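Local coordinates for protein Aac(6')-ib (Escherichia coli, PDB 2BUE) that probably transfers an acetyl group from acetyl-coenzyme A to the 6'-amino group of aminoglycosides, a reaction that confers resistance to these antibiotics, at residues 29-33 against 34-38; 99-103 against 104-108. The protein carries 2 engineered substitutions. One frame throughout, in Å; residues are numbered along the deposited sequence.

Contact 1. Residues 29-33 against 34-38; sequences RLMTE and HDLAM
Arg29 grips the Asp35 carboxylate end-on with two nitrogens: NH1 meets OD2 at 2.8 Å and NH2 meets OD1 at 2.9 Å, forming a two-pronged salt bridge. The carboxylate stands at the guanidinium edge, with both oxygens close to the guanidinium plane, yet the two flat groups are turned 39° apart. NH1 therefore reaches OD2 on its syn side, whereas NH2 comes to OD1 from above the carboxylate plane. Arg29 sets out with CG wedged between its backbone N and carbonyl carbon (chi1 64°), and the chain then runs extended to NE, carrying the guanidinium along to Asp35. Thr32 N reaches OD2 from the other face, on the anti side, in an almost straight bond of 2.9 Å. In return Asp35 N donates to Thr32 O at 2.9 Å, from well above the carbonyl plane, so main chain and side chain both close the bend. Thr32 OG1 takes a weak bond from His34 N and touches a water at 2.9 Å that donates to Asp35 OD1. Beside this polar knot, Glu33 and His34 point the same way, with Glu33 CG 4.1 Å from the centroid of the His34 ring, a CH-pi contact over the face. On the buried side Met31, bent at its thioether, brings CE to 3.8 Å from Leu36 CD2, the two chains crossing nearly at right angles. Asp35 is buried, and two strong donors on OD2, with a third on OD1, fix its rotation; the paired arginine probably stabilises its negative charge where strand 26-30 gives way to helix 36-43.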
ATOM      1  N   ARG A  29      -9.959  -7.987   0.033  1.00 14.99           N
ATOM      2  CA  ARG A  29     -11.039  -7.917   0.999  1.00 14.24           C
ATOM      3  C   ARG A  29     -10.590  -7.051   2.149  1.00 13.59           C
ATOM      4  O   ARG A  29      -9.384  -6.927   2.385  1.00 12.19           O
ATOM      5  CB  ARG A  29     -11.381  -9.326   1.518  1.00 14.71           C
ATOM      6  CG  ARG A  29     -10.256 -10.024   2.292  1.00 14.89           C
ATOM      7  CD  ARG A  29     -10.759 -11.356   2.875  1.00 14.80           C
ATOM      8  NE  ARG A  29      -9.727 -12.112   3.585  1.00 14.52           N
ATOM      9  CZ  ARG A  29      -9.315 -11.849   4.827  1.00 13.84           C
ATOM     10  NH1 ARG A  29      -9.821 -10.811   5.522  1.00 11.17           N
ATOM     11  NH2 ARG A  29      -8.386 -12.636   5.363  1.00 14.40           N
ATOM     12  N   LEU A  30     -11.539  -6.465   2.877  1.00 13.36           N
ATOM     13  CA  LEU A  30     -11.186  -5.741   4.104  1.00 13.59           C
ATOM     14  C   LEU A  30     -10.506  -6.692   5.068  1.00 13.23           C
ATOM     15  O   LEU A  30     -10.915  -7.852   5.210  1.00 13.88           O
ATOM     16  CB  LEU A  30     -12.401  -5.114   4.804  1.00 14.71           C
ATOM     17  CG  LEU A  30     -13.095  -3.912   4.181  1.00 16.63           C
ATOM     18  CD1 LEU A  30     -14.346  -3.563   5.017  1.00 18.41           C
ATOM     19  CD2 LEU A  30     -12.166  -2.666   4.066  1.00 17.47           C
ATOM     20  N   MET A  31      -9.461  -6.205   5.729  1.00 11.81           N
ATOM     21  CA  MET A  31      -8.883  -6.940   6.847  1.00 11.97           C
ATOM     22  C   MET A  31      -9.798  -6.797   8.067  1.00 12.44           C
ATOM     23  O   MET A  31     -10.424  -5.752   8.264  1.00 13.13           O
ATOM     24  CB  MET A  31      -7.506  -6.352   7.174  1.00 11.33           C
ATOM     25  CG  MET A  31      -6.690  -7.271   8.087  1.00 10.96           C
ATOM     26  SD  MET A  31      -5.083  -6.629   8.529  1.00 12.86           S
ATOM     27  CE  MET A  31      -5.477  -5.398   9.738  1.00 13.33           C
ATOM     28  N   THR A  32      -9.859  -7.850   8.870  1.00 13.21           N
ATOM     29  CA  THR A  32     -10.608  -7.833  10.122  1.00 14.13           C
ATOM     30  C   THR A  32      -9.677  -8.097  11.298  1.00 14.24           C
ATOM     31  O   THR A  32      -8.528  -8.543  11.114  1.00 13.45           O
ATOM     32  CB  THR A  32     -11.730  -8.907  10.118  1.00 13.60           C
ATOM     33  OG1 THR A  32     -11.154 -10.198  10.334  1.00 14.61           O
ATOM     34  CG2 THR A  32     -12.519  -8.907   8.772  1.00 14.63           C
ATOM     35  N   GLU A  33     -10.185  -7.862  12.511  1.00 15.74           N
ATOM     36  CA  GLU A  33      -9.441  -8.241  13.731  1.00 17.85           C
ATOM     37  C   GLU A  33      -8.974  -9.714  13.750  1.00 16.77           C
ATOM     38  O   GLU A  33      -7.963 -10.037  14.382  1.00 16.68           O
ATOM     39  CB  GLU A  33     -10.246  -7.927  15.006  1.00 18.33           C
ATOM     40  CG  GLU A  33     -11.511  -8.744  15.128  1.00 21.81           C
ATOM     41  CD  GLU A  33     -12.348  -8.380  16.344  1.00 23.34           C
ATOM     42  OE1 GLU A  33     -11.783  -7.876  17.348  1.00 30.85           O
ATOM     43  OE2 GLU A  33     -13.579  -8.604  16.281  1.00 32.11           O
ATOM     44  N   HIS A  34      -9.698 -10.601  13.063  1.00 16.29           N
ATOM     45  CA  HIS A  34      -9.323 -12.021  12.962  1.00 16.65           C
ATOM     46  C   HIS A  34      -8.064 -12.305  12.150  1.00 16.17           C
ATOM     47  O   HIS A  34      -7.525 -13.407  12.214  1.00 16.53           O
ATOM     48  CB  HIS A  34     -10.496 -12.839  12.429  1.00 17.66           C
ATOM     49  CG  HIS A  34     -11.745 -12.612  13.209  1.00 21.29           C
ATOM     50  ND1 HIS A  34     -11.906 -13.089  14.493  1.00 27.17           N
ATOM     51  CD2 HIS A  34     -12.854 -11.890  12.931  1.00 24.69           C
ATOM     52  CE1 HIS A  34     -13.084 -12.704  14.957  1.00 27.42           C
ATOM     53  NE2 HIS A  34     -13.676 -11.972  14.030  1.00 26.68           N
ATOM     54  N   ASP A  35      -7.609 -11.303  11.391  1.00 14.38           N
ATOM     55  CA  ASP A  35      -6.410 -11.415  10.574  1.00 13.93           C
ATOM     56  C   ASP A  35      -5.130 -10.963  11.295  1.00 12.96           C
ATOM     57  O   ASP A  35      -4.029 -11.089  10.738  1.00 12.70           O
ATOM     58  CB  ASP A  35      -6.570 -10.571   9.294  1.00 13.09           C
ATOM     59  CG  ASP A  35      -7.709 -11.067   8.397  1.00 13.77           C
ATOM     60  OD1 ASP A  35      -7.792 -12.297   8.155  1.00 14.86           O
ATOM     61  OD2 ASP A  35      -8.516 -10.216   7.960  1.00 13.45           O
ATOM     62  N   LEU A  36      -5.267 -10.428  12.506  1.00 12.88           N
ATOM     63  CA  LEU A  36      -4.146  -9.737  13.150  1.00 12.47           C
ATOM     64  C   LEU A  36      -3.019 -10.702  13.520  1.00 12.33           C
ATOM     65  O   LEU A  36      -1.842 -10.369  13.352  1.00 10.97           O
ATOM     66  CB  LEU A  36      -4.590  -8.916  14.358  1.00 13.63           C
ATOM     67  CG  LEU A  36      -5.504  -7.729  14.009  1.00 13.63           C
ATOM     68  CD1 LEU A  36      -6.134  -7.208  15.273  1.00 14.50           C
ATOM     69  CD2 LEU A  36      -4.732  -6.598  13.311  1.00 16.26           C
ATOM     70  N   ALA A  37      -3.375 -11.895  13.985  1.00 12.53           N
ATOM     71  CA  ALA A  37      -2.331 -12.901  14.305  1.00 13.60           C
ATOM     72  C   ALA A  37      -1.498 -13.254  13.075  1.00 13.35           C
ATOM     73  O   ALA A  37      -0.239 -13.317  13.143  1.00 13.25           O
ATOM     74  CB  ALA A  37      -2.971 -14.174  14.900  1.00 14.25           C
ATOM     75  N   MET A  38      -2.204 -13.461  11.957  1.00 13.53           N
ATOM     76  CA  MET A  38      -1.573 -13.734  10.659  1.00 13.66           C
ATOM     77  C   MET A  38      -0.689 -12.567  10.209  1.00 12.45           C
ATOM     78  O   MET A  38       0.466 -12.764   9.806  1.00 11.75           O
ATOM     79  CB  MET A  38      -2.643 -14.039   9.607  1.00 13.99           C
ATOM     80  CG  MET A  38      -2.075 -14.272   8.209  1.00 14.41           C
ATOM     81  SD  MET A  38      -3.390 -14.605   7.019  1.00 17.51           S
ATOM     82  CE  MET A  38      -4.224 -13.032   6.892  1.00 18.82           C
TER
HETATM   83  O   HOH W   1     -10.842 -12.441   8.462  1.00 26.40           O
HETATM   84  O   HOH W   2      -6.157 -12.245  15.074  1.00 16.69           O

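Contact 2. Residues 99-103 against 104-108; sequences LGSGD and GWWEE. Engineered in segment 104-108: Trp105 (natural residue Arg). With RIO (ribostamycin), chain C.
Trp105, an engineered residue (arginine in the natural sequence), rests its CB 3.5 Å from Ser101 CB and spreads its indole over ribostamycin. Its CG stands anti to the carbonyl carbon, beside the backbone N (chi1 -72°), with the indole face turned to the ligand. C6, the carbon of the 2-deoxystreptamine ring that bears N1, lies over that face, offset toward the rim and 3.5 Å from CE3. Trp106 meets the same antibiotic with its edge: NE1 stands 3.0 Å from ribostamycin N1, near the indole plane. Ser101 OG sits at this edge too, 3.5 Å from Trp106 CD1, although its stronger hydrogen bond goes to Ala98 O. Trp105 CE3 also lies over one face of Trp106; in this engineered form the two indoles line one side of the aminoglycoside pocket, Trp105 by its face and Trp106 by its edge. Behind them, a type II beta turn from Gly102 to Trp105 sets the positions. Trp105 N donates to Gly102 O at 3.0 Å (N-H...O 157°), and the same carbonyl oxygen lies at the edge of the Trp105 ring. Gly104 has the positive phi (94°) of a type II turn's third residue, where glycine is common. Farther out, a water accepts from Ser101 N at 3.2 Å and lies 2.6 Å from Trp105 O, linking the two limbs of the loop. The whole bend belongs to the loop between strands 88-97 and 114-121. Trp106 lays its ring almost parallel to that of Tyr96 on the first of these strands, while both tryptophans touch Asp155 and Thr180, the latter in the edge strand 173-180.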
ATOM      1  N   LEU A  99      -4.502  13.780   2.848  1.00 11.95           N
ATOM      2  CA  LEU A  99      -4.802  14.987   3.619  1.00 14.88           C
ATOM      3  C   LEU A  99      -5.077  14.672   5.116  1.00 16.03           C
ATOM      4  O   LEU A  99      -4.813  15.517   5.997  1.00 17.57           O
ATOM      5  CB  LEU A  99      -5.977  15.707   2.956  1.00 14.81           C
ATOM      6  CG  LEU A  99      -6.308  17.136   3.371  1.00 16.55           C
ATOM      7  CD1 LEU A  99      -5.161  18.035   2.993  1.00 20.12           C
ATOM      8  CD2 LEU A  99      -7.588  17.577   2.662  1.00 16.37           C
ATOM      9  N   GLY A 100      -5.517  13.437   5.389  1.00 17.07           N
ATOM     10  CA  GLY A 100      -5.869  12.921   6.749  1.00 18.35           C
ATOM     11  C   GLY A 100      -4.838  12.118   7.540  1.00 19.66           C
ATOM     12  O   GLY A 100      -5.164  11.451   8.535  1.00 19.67           O
ATOM     13  N   SER A 101      -3.573  12.237   7.149  1.00 19.99           N
ATOM     14  CA  SER A 101      -2.517  11.428   7.735  1.00 20.86           C
ATOM     15  C   SER A 101      -1.961  12.058   9.010  1.00 21.35           C
ATOM     16  O   SER A 101      -2.201  13.233   9.277  1.00 21.38           O
ATOM     17  CB  SER A 101      -1.422  11.223   6.690  1.00 20.82           C
ATOM     18  OG  SER A 101      -1.992  10.634   5.532  1.00 23.30           O
ATOM     19  N   GLY A 102      -1.186  11.281   9.764  1.00 22.03           N
ATOM     20  CA  GLY A 102      -0.560  11.765  11.016  1.00 22.58           C
ATOM     21  C   GLY A 102       0.355  12.971  10.832  1.00 22.10           C
ATOM     22  O   GLY A 102       0.741  13.297   9.714  1.00 20.90           O
ATOM     23  N   ASP A 103       0.702  13.623  11.942  1.00 21.96           N
ATOM     24  CA  ASP A 103       1.624  14.755  11.934  1.00 22.70           C
ATOM     25  C   ASP A 103       2.893  14.423  11.137  1.00 20.52           C
ATOM     26  O   ASP A 103       3.500  13.362  11.301  1.00 21.22           O
ATOM     27  CB  ASP A 103       2.008  15.135  13.379  1.00 23.56           C
ATOM     28  CG  ASP A 103       2.482  16.594  13.526  1.00 28.99           C
ATOM     29  OD1 ASP A 103       2.443  17.380  12.548  1.00 34.39           O
ATOM     30  OD2 ASP A 103       2.890  16.965  14.656  1.00 34.53           O
ATOM     31  N   GLY A 104       3.266  15.344  10.266  1.00 19.52           N
ATOM     32  CA  GLY A 104       4.471  15.203   9.473  1.00 17.60           C
ATOM     33  C   GLY A 104       4.223  14.592   8.109  1.00 15.65           C
ATOM     34  O   GLY A 104       5.078  14.695   7.231  1.00 15.87           O
ATOM     35  N   TRP A 105       3.074  13.919   7.947  1.00 14.40           N
ATOM     36  CA  TRP A 105       2.765  13.224   6.694  1.00 13.14           C
ATOM     37  C   TRP A 105       1.934  14.090   5.746  1.00 12.59           C
ATOM     38  O   TRP A 105       0.884  14.620   6.142  1.00 11.68           O
ATOM     39  CB  TRP A 105       2.015  11.917   6.974  1.00 12.72           C
ATOM     40  CG  TRP A 105       2.866  10.857   7.577  1.00 11.20           C
ATOM     41  CD1 TRP A 105       2.931  10.497   8.903  1.00 12.37           C
ATOM     42  CD2 TRP A 105       3.749   9.985   6.874  1.00 11.47           C
ATOM     43  NE1 TRP A 105       3.816   9.445   9.062  1.00 13.85           N
ATOM     44  CE2 TRP A 105       4.361   9.134   7.839  1.00 10.36           C
ATOM     45  CE3 TRP A 105       4.129   9.874   5.526  1.00  9.61           C
ATOM     46  CZ2 TRP A 105       5.315   8.152   7.487  1.00 13.45           C
ATOM     47  CZ3 TRP A 105       5.064   8.895   5.171  1.00 10.34           C
ATOM     48  CH2 TRP A 105       5.651   8.049   6.148  1.00 11.31           C
ATOM     49  N   TRP A 106       2.415  14.223   4.505  1.00 11.95           N
ATOM     50  CA  TRP A 106       1.684  14.879   3.407  1.00 12.13           C
ATOM     51  C   TRP A 106       1.184  16.265   3.787  1.00 13.38           C
ATOM     52  O   TRP A 106       0.059  16.637   3.464  1.00 13.45           O
ATOM     53  CB  TRP A 106       0.550  13.955   2.852  1.00 11.01           C
ATOM     54  CG  TRP A 106       1.104  12.563   2.748  1.00 10.59           C
ATOM     55  CD1 TRP A 106       0.682  11.451   3.420  1.00  9.60           C
ATOM     56  CD2 TRP A 106       2.275  12.170   2.015  1.00 11.35           C
ATOM     57  NE1 TRP A 106       1.497  10.379   3.136  1.00  9.29           N
ATOM     58  CE2 TRP A 106       2.486  10.786   2.277  1.00  9.58           C
ATOM     59  CE3 TRP A 106       3.149  12.839   1.145  1.00 11.72           C
ATOM     60  CZ2 TRP A 106       3.557  10.068   1.720  1.00 10.75           C
ATOM     61  CZ3 TRP A 106       4.238  12.124   0.593  1.00 10.39           C
ATOM     62  CH2 TRP A 106       4.413  10.745   0.869  1.00 11.45           C
ATOM     63  N   GLU A 107       2.051  17.041   4.437  0.50 13.84           N
ATOM     64  CA  GLU A 107       1.659  18.358   4.962  0.50 15.58           C
ATOM     65  C   GLU A 107       1.412  19.433   3.896  0.50 15.62           C
ATOM     66  O   GLU A 107       0.801  20.482   4.188  0.50 16.26           O
ATOM     67  CB  GLU A 107       2.680  18.843   5.997  0.50 15.13           C
ATOM     68  CG  GLU A 107       2.702  17.999   7.265  0.50 16.79           C
ATOM     69  CD  GLU A 107       3.613  18.559   8.335  0.50 17.67           C
ATOM     70  OE1 GLU A 107       4.591  19.253   7.985  0.50 19.37           O
ATOM     71  OE2 GLU A 107       3.351  18.284   9.525  0.50 21.04           O
ATOM     72  N   GLU A 108       1.882  19.191   2.673  1.00 15.33           N
ATOM     73  CA  GLU A 108       1.612  20.111   1.536  1.00 16.52           C
ATOM     74  C   GLU A 108       0.372  19.724   0.741  1.00 15.38           C
ATOM     75  O   GLU A 108      -0.029  20.450  -0.183  1.00 14.97           O
ATOM     76  CB  GLU A 108       2.792  20.205   0.555  1.00 18.02           C
ATOM     77  CG  GLU A 108       4.181  20.384   1.182  1.00 24.36           C
ATOM     78  CD  GLU A 108       4.214  21.361   2.340  1.00 30.96           C
ATOM     79  OE1 GLU A 108       3.669  22.488   2.213  1.00 35.76           O
ATOM     80  OE2 GLU A 108       4.809  21.001   3.390  1.00 35.14           O
TER
HETATM   81  O1  RIO C1201       1.676   0.608   8.483  1.00 28.45           O
HETATM   82  C1  RIO C1201       0.528   1.036   9.232  1.00 26.97           C
HETATM   83  C2  RIO C1201       0.950   2.194  10.145  1.00 26.43           C
HETATM   84  O2  RIO C1201       2.031   2.959   9.575  1.00 23.57           O
HETATM   85  C3  RIO C1201       1.496   4.058   8.821  1.00 21.54           C
HETATM   86  O3  RIO C1201       1.633   3.820   7.405  1.00 12.35           O
HETATM   87  C4  RIO C1201       2.337   4.906   6.683  1.00 12.01           C
HETATM   88  C5  RIO C1201       1.362   6.035   6.243  1.00 11.32           C
HETATM   89  O4  RIO C1201       0.771   6.650   7.375  1.00 12.18           O
HETATM   90  C6  RIO C1201       2.010   7.111   5.352  1.00  9.19           C
HETATM   91  N1  RIO C1201       0.945   8.027   4.852  1.00  9.78           N
HETATM   92  C7  RIO C1201       2.722   6.448   4.141  1.00 10.47           C
HETATM   93  C8  RIO C1201       3.759   5.415   4.630  1.00  9.08           C
HETATM   94  N2  RIO C1201       4.474   4.864   3.444  1.00  9.05           N
HETATM   95  C9  RIO C1201       3.066   4.279   5.459  1.00 10.33           C
HETATM   96  O5  RIO C1201       4.159   3.464   5.973  1.00  9.72           O
HETATM   97  C10 RIO C1201       3.894   2.061   5.942  1.00 11.28           C
HETATM   98  O6  RIO C1201       4.222   1.512   4.689  1.00 12.89           O
HETATM   99  C11 RIO C1201       5.656   1.472   4.357  1.00 14.40           C
HETATM  100  C12 RIO C1201       5.765   0.684   3.029  1.00 13.70           C
HETATM  101  N3  RIO C1201       5.375   1.533   1.893  1.00 14.04           N
HETATM  102  C13 RIO C1201       6.476   0.773   5.484  1.00 15.01           C
HETATM  103  O7  RIO C1201       7.881   0.922   5.168  1.00 15.24           O
HETATM  104  C14 RIO C1201       6.159   1.422   6.853  1.00 13.41           C
HETATM  105  O8  RIO C1201       6.920   0.827   7.942  1.00 16.95           O
HETATM  106  C15 RIO C1201       4.647   1.394   7.131  1.00 11.63           C
HETATM  107  N4  RIO C1201       4.301   2.056   8.389  1.00 13.16           N
HETATM  108  C16 RIO C1201       0.025   4.212   9.287  1.00 25.05           C
HETATM  109  O9  RIO C1201      -0.084   5.499   9.874  1.00 27.78           O
HETATM  110  C17 RIO C1201      -0.126   3.213  10.448  1.00 28.15           C
HETATM  111  O10 RIO C1201       0.249   3.901  11.674  1.00 31.26           O
HETATM  112  O   HOH W   3      -1.733  14.698   6.133  1.00 22.07           O
HETATM  113  O   HOH W   4      -0.503  15.803   8.275  1.00 29.57           O

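How the contacts relate
Contacts 1 and 2 do not touch: their centres are 26 Å apart and their nearest atoms about 16 Å. Both fall within the GNAT acetyltransferase range, but they serve different parts of it. Contact 1 begins on the last residues of strand 26-30, outermost in this chain; strand 78-85 lies between it and 88-97, and contact 2 lies in the loop that leaves the end of 88-97. Residues 99-108 supply Ser101, Trp105 and Trp106 to the ribostamycin pocket, with the Trp105 side chain about 10 Å from coenzyme A. Residues 29-38 belong to no annotated pocket: the Met31 side chain is about 9 Å from ribostamycin and about 11 Å from that of Gln119, an acetyl-CoA-binding residue.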